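Fiber protein (Human adenovirus 16, PDB 3CNC) forms the trimeric knob at the tip of the adenovirus fiber, the domain that probably attaches the virus to its host-cell receptor, CD46 in many species B viruses. Local coordinates at residues G62-Y67 / F213-E218; N91-N96 / Y103-K108; N27-T32 / N112-Q117. All blocks are in the same frame, centred on the assembly; numbering follows the deposited sequence.

Contact 1. Residues G62-Y67 / F213-E218; sequences GLINGY and FSYIRE
Gly66 and Phe213 pair through their backbones at one end of an antiparallel ladder, where Gly66 N donates to Phe213 O over 2.8 Å. Further along, Ile64 N reaches Tyr215 O at 3.1 Å, while the return bonds of both pairs are long and weak. Past the ladder, Arg217 N meets Gly62 O at 3.0 Å, nearly straight at 171°, and a water donates to both Gly62 O and Arg217 O.

Two CH-pi contacts occupy one face. With chi1 of 61° and 62°, Phe213 and Tyr215 fold their rings back over the partner strand. Gly66, bare of any side chain, receives the phenyl ring with its CA 4.0 Å from the Phe213 centroid; Ile64 lays its branched CB over the phenol, 3.7 Å from the Tyr215 centroid. Although Leu63 and Ile216 diverge, Leu63 CD2 still touches Ile216 CD1 at 3.6 Å.

Tyr215 OH bonds to Phe130 O; the Arg217 guanidinium is shared between Gly61 O, through NE, and Glu26 of a second subunit, through NH2. Strand 51-60 flanks 63-72 on its far side, and 211-216 is the chain's outermost strand in this knob sheet, where Leu63 and Ile216 pack on Val58 and Val56 of the second subunit.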
loop_
_atom_site.group_PDB
_atom_site.type_symbol
_atom_site.label_atom_id
_atom_site.label_comp_id
_atom_site.label_asym_id
_atom_site.label_seq_id
_atom_site.Cartn_x
_atom_site.Cartn_y
_atom_site.Cartn_z
ATOM N N GLY A 62 -3.596 0.672 -15.031
ATOM C CA GLY A 62 -2.538 -0.222 -15.465
ATOM C C GLY A 62 -2.003 -1.113 -14.356
ATOM O O GLY A 62 -1.117 -1.935 -14.591
ATOM N N LEU A 63 -2.539 -0.954 -13.147
ATOM C CA LEU A 63 -2.110 -1.743 -11.992
ATOM C C LEU A 63 -3.179 -2.697 -11.471
ATOM O O LEU A 63 -4.359 -2.583 -11.795
ATOM C CB LEU A 63 -1.736 -0.827 -10.819
ATOM C CG LEU A 63 -0.600 0.190 -10.916
ATOM C CD1 LEU A 63 -0.547 1.032 -9.645
ATOM C CD2 LEU A 63 0.728 -0.560 -11.128
ATOM N N ILE A 64 -2.734 -3.656 -10.673
ATOM C CA ILE A 64 -3.636 -4.574 -9.992
ATOM C C ILE A 64 -3.382 -4.214 -8.530
ATOM O O ILE A 64 -2.227 -4.121 -8.111
ATOM C CB ILE A 64 -3.255 -6.075 -10.149
ATOM C CG1 ILE A 64 -3.596 -6.593 -11.547
ATOM C CG2 ILE A 64 -3.992 -6.901 -9.081
ATOM C CD1 ILE A 64 -5.067 -6.584 -11.882
ATOM N N ASN A 65 -4.444 -3.950 -7.776
ATOM C CA ASN A 65 -4.299 -3.690 -6.345
ATOM C C ASN A 65 -4.600 -5.036 -5.674
ATOM O O ASN A 65 -5.710 -5.571 -5.819
ATOM C CB ASN A 65 -5.304 -2.645 -5.869
ATOM C CG ASN A 65 -4.830 -1.233 -6.104
ATOM O OD1 ASN A 65 -5.567 -0.287 -5.853
ATOM N ND2 ASN A 65 -3.592 -1.076 -6.583
ATOM N N GLY A 66 -3.624 -5.586 -4.957
ATOM C CA GLY A 66 -3.826 -6.880 -4.320
ATOM C C GLY A 66 -3.964 -6.893 -2.810
ATOM O O GLY A 66 -3.392 -6.054 -2.113
ATOM N N TYR A 67 -4.719 -7.873 -2.315
ATOM C CA TYR A 67 -4.974 -8.058 -0.886
ATOM C C TYR A 67 -4.856 -9.554 -0.586
ATOM O O TYR A 67 -5.499 -10.369 -1.234
ATOM C CB TYR A 67 -6.390 -7.582 -0.551
ATOM C CG TYR A 67 -6.832 -7.833 0.878
ATOM C CD1 TYR A 67 -6.726 -6.836 1.844
ATOM C CD2 TYR A 67 -7.406 -9.058 1.251
ATOM C CE1 TYR A 67 -7.193 -7.037 3.148
ATOM C CE2 TYR A 67 -7.875 -9.277 2.560
ATOM C CZ TYR A 67 -7.770 -8.261 3.496
ATOM O OH TYR A 67 -8.266 -8.440 4.762
ATOM N N PHE A 213 -0.241 -4.949 -1.807
ATOM C CA PHE A 213 0.776 -4.838 -2.844
ATOM C C PHE A 213 0.144 -4.498 -4.186
ATOM O O PHE A 213 -1.068 -4.622 -4.353
ATOM C CB PHE A 213 1.537 -6.169 -2.949
ATOM C CG PHE A 213 0.660 -7.333 -3.319
ATOM C CD1 PHE A 213 0.637 -7.817 -4.624
ATOM C CD2 PHE A 213 -0.184 -7.914 -2.373
ATOM C CE1 PHE A 213 -0.215 -8.858 -4.983
ATOM C CE2 PHE A 213 -1.038 -8.951 -2.725
ATOM C CZ PHE A 213 -1.055 -9.424 -4.030
ATOM N N SER A 214 0.969 -4.061 -5.136
ATOM C CA SER A 214 0.498 -3.728 -6.489
ATOM C C SER A 214 1.517 -4.191 -7.527
ATOM O O SER A 214 2.696 -4.336 -7.211
ATOM C CB SER A 214 0.297 -2.219 -6.648
ATOM O OG SER A 214 -0.837 -1.783 -5.934
ATOM N N TYR A 215 1.062 -4.418 -8.754
ATOM C CA TYR A 215 1.960 -4.834 -9.820
ATOM C C TYR A 215 1.420 -4.417 -11.191
ATOM O O TYR A 215 0.214 -4.247 -11.345
ATOM C CB TYR A 215 2.197 -6.356 -9.751
ATOM C CG TYR A 215 0.970 -7.227 -9.945
ATOM C CD1 TYR A 215 0.428 -7.432 -11.211
ATOM C CD2 TYR A 215 0.378 -7.886 -8.859
ATOM C CE1 TYR A 215 -0.664 -8.278 -11.399
ATOM C CE2 TYR A 215 -0.723 -8.734 -9.034
ATOM C CZ TYR A 215 -1.232 -8.931 -10.301
ATOM O OH TYR A 215 -2.270 -9.815 -10.492
ATOM N N ILE A 216 2.311 -4.223 -12.167
ATOM C CA ILE A 216 1.907 -3.835 -13.528
ATOM C C ILE A 216 1.143 -5.022 -14.103
ATOM O O ILE A 216 1.629 -6.158 -14.057
ATOM C CB ILE A 216 3.127 -3.567 -14.466
ATOM C CG1 ILE A 216 4.139 -2.612 -13.810
ATOM C CG2 ILE A 216 2.639 -3.008 -15.790
ATOM C CD1 ILE A 216 3.545 -1.377 -13.273
ATOM N N ARG A 217 -0.029 -4.774 -14.672
ATOM C CA ARG A 217 -0.824 -5.878 -15.186
ATOM C C ARG A 217 -0.720 -6.186 -16.667
ATOM O O ARG A 217 -0.395 -5.330 -17.485
ATOM C CB ARG A 217 -2.299 -5.673 -14.808
ATOM C CG ARG A 217 -3.049 -4.611 -15.593
ATOM C CD ARG A 217 -4.480 -4.474 -15.071
ATOM N NE ARG A 217 -5.235 -3.502 -15.849
ATOM C CZ ARG A 217 -5.836 -3.773 -17.003
ATOM N NH1 ARG A 217 -5.785 -5.005 -17.511
ATOM N NH2 ARG A 217 -6.454 -2.804 -17.670
ATOM N N GLU A 218 -1.001 -7.436 -17.007
ATOM C CA GLU A 218 -0.972 -7.884 -18.390
ATOM C C GLU A 218 -2.194 -7.279 -19.092
ATOM O O GLU A 218 -3.181 -6.959 -18.439
ATOM C CB GLU A 218 -1.038 -9.411 -18.427
ATOM C CG GLU A 218 -1.212 -10.009 -19.796
ATOM C CD GLU A 218 0.098 -10.379 -20.460
ATOM O OE1 GLU A 218 1.171 -10.180 -19.836
ATOM O OE2 GLU A 218 0.046 -10.883 -21.616
HETATM O O HOH W 1 -0.514 -2.472 -17.307
#

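Contact 2. Residues N91-N96 / Y103-K108; sequences NLAFDN and YLSSLK
Ser106 joins Asn91 through two bonds that together imitate a backbone pair. Asn91 N donates to Ser106 OG at 2.9 Å, and Asn91 O receives Ser106 N, also at 2.9 Å. Both are close to straight, at 168° and 166°. A chi1 of -57° puts OG beside Ser106's own N, which lets one residue offer an acceptor and a donor together to the backbone N and O of Asn91.

The next amide on the same edge is met in a similar way. Ala93 N donates to Ser105 OG at 3.0 Å, and the hydroxyl in turn donates a hydrogen bond to Ile101 O, so that OG serves as acceptor and donor at once. Serine suits both places: its short side chain carries an acceptor close to the main chain, where the loop runs as no regular strand. The intervening Leu92 N turns the other way and is taken by Asn188 OD1. Ser105 O is satisfied within the loop by Lys108 NZ at 3.0 Å, approached nearly along the C=O axis; the same ammonium also bonds Thr102 O.

Apolar contacts are sparse. The small Ala93 admits Leu104, CB to CB at 4.0 Å, and Leu92 CD1 lies 4.3 Å from Leu107 CB, the two leucines also reaching Leu55 and Leu53 of strand 51-60. The arrangement is that of a loop folded back on the outermost strand of a beta sandwich: 85-94 borders the four-stranded sheet of the fiber knob, and the serines bond to the edge that no further strand of the chain covers.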
loop_
_atom_site.group_PDB
_atom_site.type_symbol
_atom_site.label_atom_id
_atom_site.label_comp_id
_atom_site.label_asym_id
_atom_site.label_seq_id
_atom_site.Cartn_x
_atom_site.Cartn_y
_atom_site.Cartn_z
ATOM N N ASN A 91 1.914 -21.048 -3.792
ATOM C CA ASN A 91 2.300 -20.832 -5.175
ATOM C C ASN A 91 1.057 -20.843 -6.044
ATOM O O ASN A 91 0.156 -21.655 -5.838
ATOM C CB ASN A 91 3.277 -21.926 -5.621
ATOM C CG ASN A 91 4.390 -22.159 -4.606
ATOM O OD1 ASN A 91 5.070 -21.220 -4.172
ATOM N ND2 ASN A 91 4.580 -23.418 -4.222
ATOM N N LEU A 92 1.009 -19.932 -7.009
ATOM C CA LEU A 92 -0.129 -19.826 -7.918
ATOM C C LEU A 92 0.331 -19.872 -9.376
ATOM O O LEU A 92 1.197 -19.088 -9.796
ATOM C CB LEU A 92 -0.879 -18.517 -7.654
ATOM C CG LEU A 92 -2.007 -18.465 -6.616
ATOM C CD1 LEU A 92 -1.651 -19.241 -5.379
ATOM C CD2 LEU A 92 -2.298 -17.007 -6.285
ATOM N N ALA A 93 -0.240 -20.798 -10.140
ATOM C CA ALA A 93 0.100 -20.939 -11.551
ATOM C C ALA A 93 -1.179 -20.803 -12.371
ATOM O O ALA A 93 -2.186 -21.442 -12.075
ATOM C CB ALA A 93 0.762 -22.297 -11.800
ATOM N N PHE A 94 -1.135 -19.965 -13.402
ATOM C CA PHE A 94 -2.315 -19.736 -14.233
ATOM C C PHE A 94 -2.054 -20.122 -15.690
ATOM O O PHE A 94 -0.915 -20.100 -16.146
ATOM C CB PHE A 94 -2.736 -18.249 -14.171
ATOM C CG PHE A 94 -2.731 -17.649 -12.779
ATOM C CD1 PHE A 94 -1.536 -17.358 -12.127
ATOM C CD2 PHE A 94 -3.924 -17.360 -12.126
ATOM C CE1 PHE A 94 -1.532 -16.787 -10.839
ATOM C CE2 PHE A 94 -3.930 -16.787 -10.836
ATOM C CZ PHE A 94 -2.734 -16.504 -10.196
ATOM N N ASP A 95 -3.107 -20.467 -16.422
ATOM C CA ASP A 95 -2.952 -20.824 -17.829
ATOM C C ASP A 95 -3.005 -19.541 -18.680
ATOM O O ASP A 95 -3.000 -18.438 -18.139
ATOM C CB ASP A 95 -4.046 -21.804 -18.266
ATOM C CG ASP A 95 -5.437 -21.218 -18.147
ATOM O OD1 ASP A 95 -5.561 -20.018 -17.831
ATOM O OD2 ASP A 95 -6.415 -21.958 -18.374
ATOM N N ASN A 96 -3.068 -19.682 -20.000
ATOM C CA ASN A 96 -3.096 -18.514 -20.880
ATOM C C ASN A 96 -4.321 -17.614 -20.757
ATOM O O ASN A 96 -4.356 -16.542 -21.360
ATOM C CB ASN A 96 -2.912 -18.939 -22.340
ATOM C CG ASN A 96 -3.968 -19.920 -22.804
ATOM O OD1 ASN A 96 -3.847 -20.505 -23.876
ATOM N ND2 ASN A 96 -5.012 -20.099 -22.002
ATOM N N TYR A 103 -3.579 -28.427 -10.076
ATOM C CA TYR A 103 -2.578 -29.439 -9.752
ATOM C C TYR A 103 -1.179 -28.858 -9.602
ATOM O O TYR A 103 -0.270 -29.529 -9.107
ATOM C CB TYR A 103 -2.589 -30.566 -10.794
ATOM C CG TYR A 103 -1.771 -30.309 -12.034
ATOM C CD1 TYR A 103 -0.388 -30.514 -12.036
ATOM C CD2 TYR A 103 -2.376 -29.864 -13.210
ATOM C CE1 TYR A 103 0.376 -30.283 -13.181
ATOM C CE2 TYR A 103 -1.624 -29.625 -14.363
ATOM C CZ TYR A 103 -0.248 -29.837 -14.343
ATOM O OH TYR A 103 0.497 -29.605 -15.481
ATOM N N LEU A 104 -1.003 -27.610 -10.024
ATOM C CA LEU A 104 0.295 -26.945 -9.915
ATOM C C LEU A 104 0.294 -25.886 -8.817
ATOM O O LEU A 104 1.356 -25.440 -8.373
ATOM C CB LEU A 104 0.675 -26.273 -11.243
ATOM C CG LEU A 104 1.160 -27.106 -12.435
ATOM C CD1 LEU A 104 1.318 -26.206 -13.655
ATOM C CD2 LEU A 104 2.483 -27.786 -12.097
ATOM N N SER A 105 -0.897 -25.498 -8.371
ATOM C CA SER A 105 -1.029 -24.448 -7.359
ATOM C C SER A 105 -1.429 -24.892 -5.957
ATOM O O SER A 105 -2.074 -25.924 -5.773
ATOM C CB SER A 105 -2.042 -23.407 -7.846
ATOM O OG SER A 105 -1.842 -23.124 -9.224
ATOM N N SER A 106 -1.043 -24.090 -4.968
ATOM C CA SER A 106 -1.394 -24.370 -3.588
ATOM C C SER A 106 -2.901 -24.179 -3.433
ATOM O O SER A 106 -3.521 -24.843 -2.607
ATOM C CB SER A 106 -0.671 -23.420 -2.644
ATOM O OG SER A 106 0.726 -23.491 -2.824
ATOM N N LEU A 107 -3.475 -23.270 -4.227
ATOM C CA LEU A 107 -4.914 -22.988 -4.202
ATOM C C LEU A 107 -5.655 -24.058 -5.007
ATOM O O LEU A 107 -5.356 -24.275 -6.180
ATOM C CB LEU A 107 -5.191 -21.603 -4.797
ATOM C CG LEU A 107 -6.636 -21.088 -4.809
ATOM C CD1 LEU A 107 -7.161 -20.924 -3.381
ATOM C CD2 LEU A 107 -6.680 -19.756 -5.555
ATOM N N LYS A 108 -6.633 -24.713 -4.388
ATOM C CA LYS A 108 -7.350 -25.793 -5.060
ATOM C C LYS A 108 -8.703 -25.493 -5.675
ATOM O O LYS A 108 -9.344 -26.384 -6.221
ATOM C CB LYS A 108 -7.475 -26.993 -4.123
ATOM C CG LYS A 108 -6.135 -27.476 -3.589
ATOM C CD LYS A 108 -5.164 -27.828 -4.719
ATOM C CE LYS A 108 -3.819 -28.305 -4.161
ATOM N NZ LYS A 108 -2.880 -28.760 -5.236
#

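Contact 3. Residues N27-T32 / N112-Q117; sequences NNTLWT and NFKDNQ
Asn116 O is approached from two directions. Lys114 NZ bonds to it at 2.6 Å, from above the carbonyl plane, and the six-membered ring of Trp31 turns its edge to it, with Trp31 CZ2 3.3 Å from Asn116 O. Lys114 NZ also forms a salt bridge with Asp219 of the third subunit, so the flexible lysine ties this turn to a neighbour.

The tryptophan lies across the strand opposite. Its chi1 of 71° swings the indole over that strand, and one face takes Lys114 CB and Thr29 CG2, both toward the rim; Lys114 CG adds a contact with Trp31 CZ2 at 3.8 Å. The long lysine thus uses its methylenes against the indole and its charge at the end. Trp31 NE1 bonds to Asn118 O, just beyond.

Backbone bonds hold the strands together at Trp31 and Asn112. Trp31 N donates to Asn112 O at 3.0 Å and 175°, and Asn112 N returns to Trp31 O at 3.2 Å. Asn112 OD1 curls back to accept Phe113 N on a lone pair, at 2.7 Å.

Phe113 meets the corner before the strand. Asn27 CB sits over the middle of its ring, 3.9 Å from the Phe113 centroid, while Thr29 O lies at the ring edge.

The short antiparallel pair, its axes 109° apart, turns strongly away from a flat ladder. Strands 29-31 and 112-115 continue the fiber knob's antiparallel sheet from 51-60 toward its outer strand 118-119, and here Thr29 and Lys114 meet the third subunit of the trimer.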
loop_
_atom_site.group_PDB
_atom_site.type_symbol
_atom_site.label_atom_id
_atom_site.label_comp_id
_atom_site.label_asym_id
_atom_site.label_seq_id
_atom_site.Cartn_x
_atom_site.Cartn_y
_atom_site.Cartn_z
ATOM N N ASN A 27 -16.946 -7.552 -12.369
ATOM C CA ASN A 27 -15.822 -8.181 -13.062
ATOM C C ASN A 27 -14.468 -7.446 -13.004
ATOM O O ASN A 27 -13.529 -7.839 -13.686
ATOM C CB ASN A 27 -16.196 -8.438 -14.522
ATOM C CG ASN A 27 -16.438 -7.158 -15.291
ATOM O OD1 ASN A 27 -16.613 -7.183 -16.509
ATOM N ND2 ASN A 27 -16.450 -6.028 -14.587
ATOM N N ASN A 28 -14.361 -6.387 -12.206
ATOM C CA ASN A 28 -13.085 -5.676 -12.085
ATOM C C ASN A 28 -12.349 -6.221 -10.859
ATOM O O ASN A 28 -11.307 -5.713 -10.450
ATOM C CB ASN A 28 -13.325 -4.176 -11.928
ATOM C CG ASN A 28 -14.035 -3.835 -10.640
ATOM O OD1 ASN A 28 -14.930 -4.556 -10.202
ATOM N ND2 ASN A 28 -13.652 -2.725 -10.030
ATOM N N THR A 29 -12.906 -7.276 -10.282
ATOM C CA THR A 29 -12.332 -7.902 -9.103
ATOM C C THR A 29 -12.243 -9.403 -9.291
ATOM O O THR A 29 -13.231 -10.052 -9.642
ATOM C CB THR A 29 -13.194 -7.629 -7.852
ATOM O OG1 THR A 29 -13.258 -6.220 -7.611
ATOM C CG2 THR A 29 -12.602 -8.312 -6.639
ATOM N N LEU A 30 -11.051 -9.947 -9.068
ATOM C CA LEU A 30 -10.831 -11.387 -9.173
ATOM C C LEU A 30 -10.432 -11.805 -7.757
ATOM O O LEU A 30 -9.426 -11.324 -7.229
ATOM C CB LEU A 30 -9.707 -11.692 -10.170
ATOM C CG LEU A 30 -9.475 -13.175 -10.466
ATOM C CD1 LEU A 30 -10.729 -13.784 -11.108
ATOM C CD2 LEU A 30 -8.280 -13.342 -11.391
ATOM N N TRP A 31 -11.223 -12.678 -7.130
ATOM C CA TRP A 31 -10.917 -13.076 -5.755
ATOM C C TRP A 31 -11.375 -14.469 -5.332
ATOM O O TRP A 31 -11.975 -15.216 -6.102
ATOM C CB TRP A 31 -11.500 -12.031 -4.776
ATOM C CG TRP A 31 -13.021 -12.033 -4.664
ATOM C CD1 TRP A 31 -13.909 -12.800 -5.380
ATOM C CD2 TRP A 31 -13.808 -11.288 -3.729
ATOM N NE1 TRP A 31 -15.190 -12.584 -4.939
ATOM C CE2 TRP A 31 -15.158 -11.664 -3.924
ATOM C CE3 TRP A 31 -13.504 -10.342 -2.738
ATOM C CZ2 TRP A 31 -16.208 -11.127 -3.155
ATOM C CZ3 TRP A 31 -14.550 -9.805 -1.974
ATOM C CH2 TRP A 31 -15.884 -10.203 -2.188
ATOM N N THR A 32 -11.079 -14.797 -4.079
ATOM C CA THR A 32 -11.445 -16.071 -3.481
ATOM C C THR A 32 -12.774 -15.918 -2.755
ATOM O O THR A 32 -13.283 -16.874 -2.173
ATOM C CB THR A 32 -10.423 -16.485 -2.421
ATOM O OG1 THR A 32 -10.250 -15.404 -1.487
ATOM C CG2 THR A 32 -9.103 -16.823 -3.055
ATOM N N ASN A 112 -12.661 -16.281 -9.001
ATOM C CA ASN A 112 -13.748 -15.846 -9.859
ATOM C C ASN A 112 -14.105 -14.400 -9.539
ATOM O O ASN A 112 -13.494 -13.795 -8.662
ATOM C CB ASN A 112 -14.959 -16.760 -9.707
ATOM C CG ASN A 112 -15.721 -16.925 -11.009
ATOM O OD1 ASN A 112 -16.205 -15.951 -11.589
ATOM N ND2 ASN A 112 -15.826 -18.160 -11.480
ATOM N N PHE A 113 -15.078 -13.841 -10.246
ATOM C CA PHE A 113 -15.457 -12.448 -10.041
ATOM C C PHE A 113 -16.214 -12.198 -8.758
ATOM O O PHE A 113 -16.656 -13.127 -8.092
ATOM C CB PHE A 113 -16.283 -11.951 -11.227
ATOM C CG PHE A 113 -15.542 -11.988 -12.525
ATOM C CD1 PHE A 113 -16.168 -12.422 -13.687
ATOM C CD2 PHE A 113 -14.205 -11.603 -12.587
ATOM C CE1 PHE A 113 -15.473 -12.480 -14.892
ATOM C CE2 PHE A 113 -13.503 -11.658 -13.787
ATOM C CZ PHE A 113 -14.137 -12.098 -14.941
ATOM N N LYS A 114 -16.356 -10.926 -8.418
ATOM C CA LYS A 114 -17.056 -10.546 -7.216
ATOM C C LYS A 114 -18.560 -10.551 -7.425
ATOM O O LYS A 114 -19.079 -9.932 -8.354
ATOM C CB LYS A 114 -16.617 -9.155 -6.762
ATOM C CG LYS A 114 -17.468 -8.573 -5.660
ATOM C CD LYS A 114 -16.935 -7.223 -5.238
ATOM C CE LYS A 114 -17.932 -6.467 -4.353
ATOM N NZ LYS A 114 -18.152 -7.119 -3.021
ATOM N N ASP A 115 -19.246 -11.278 -6.557
ATOM C CA ASP A 115 -20.698 -11.359 -6.570
ATOM C C ASP A 115 -21.039 -11.137 -5.100
ATOM O O ASP A 115 -21.227 -12.088 -4.339
ATOM C CB ASP A 115 -21.160 -12.740 -7.034
ATOM C CG ASP A 115 -22.639 -12.776 -7.354
ATOM O OD1 ASP A 115 -23.119 -13.818 -7.849
ATOM O OD2 ASP A 115 -23.321 -11.758 -7.112
ATOM N N ASN A 116 -21.074 -9.869 -4.710
ATOM C CA ASN A 116 -21.339 -9.497 -3.329
ATOM C C ASN A 116 -20.169 -9.975 -2.489
ATOM O O ASN A 116 -19.041 -9.575 -2.745
ATOM C CB ASN A 116 -22.658 -10.109 -2.868
ATOM C CG ASN A 116 -23.848 -9.361 -3.419
ATOM O OD1 ASN A 116 -24.907 -9.939 -3.661
ATOM N ND2 ASN A 116 -23.681 -8.054 -3.618
ATOM N N GLN A 117 -20.409 -10.828 -1.502
ATOM C CA GLN A 117 -19.305 -11.318 -0.677
ATOM C C GLN A 117 -18.770 -12.656 -1.167
ATOM O O GLN A 117 -17.846 -13.210 -0.579
ATOM C CB GLN A 117 -19.743 -11.452 0.783
ATOM C CG GLN A 117 -20.149 -10.143 1.428
ATOM C CD GLN A 117 -18.981 -9.192 1.582
ATOM O OE1 GLN A 117 -18.957 -8.102 0.990
ATOM N NE2 GLN A 117 -18.000 -9.598 2.374
#

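Contacts 1 and 3 belong to the same antiparallel sheet, with strand 51-60 between strands 29-31 and 63-72; their centres are 15 Å apart and their nearest atoms about 6 Å apart. They meet more directly between subunits: Gly62 N of contact 1 bonds to Thr29 OG1 in contact 3 of the second subunit, and Gln117 packs on Arg217 of the third. Contact 2 lies 18 Å, centre to centre, from each of the others, on the edge of the opposing four-stranded sheet, and it is nested in sequence inside the loops that both close. Its 103-108 segment leads almost directly into 112-117, carrying the chain from one sheet to the other.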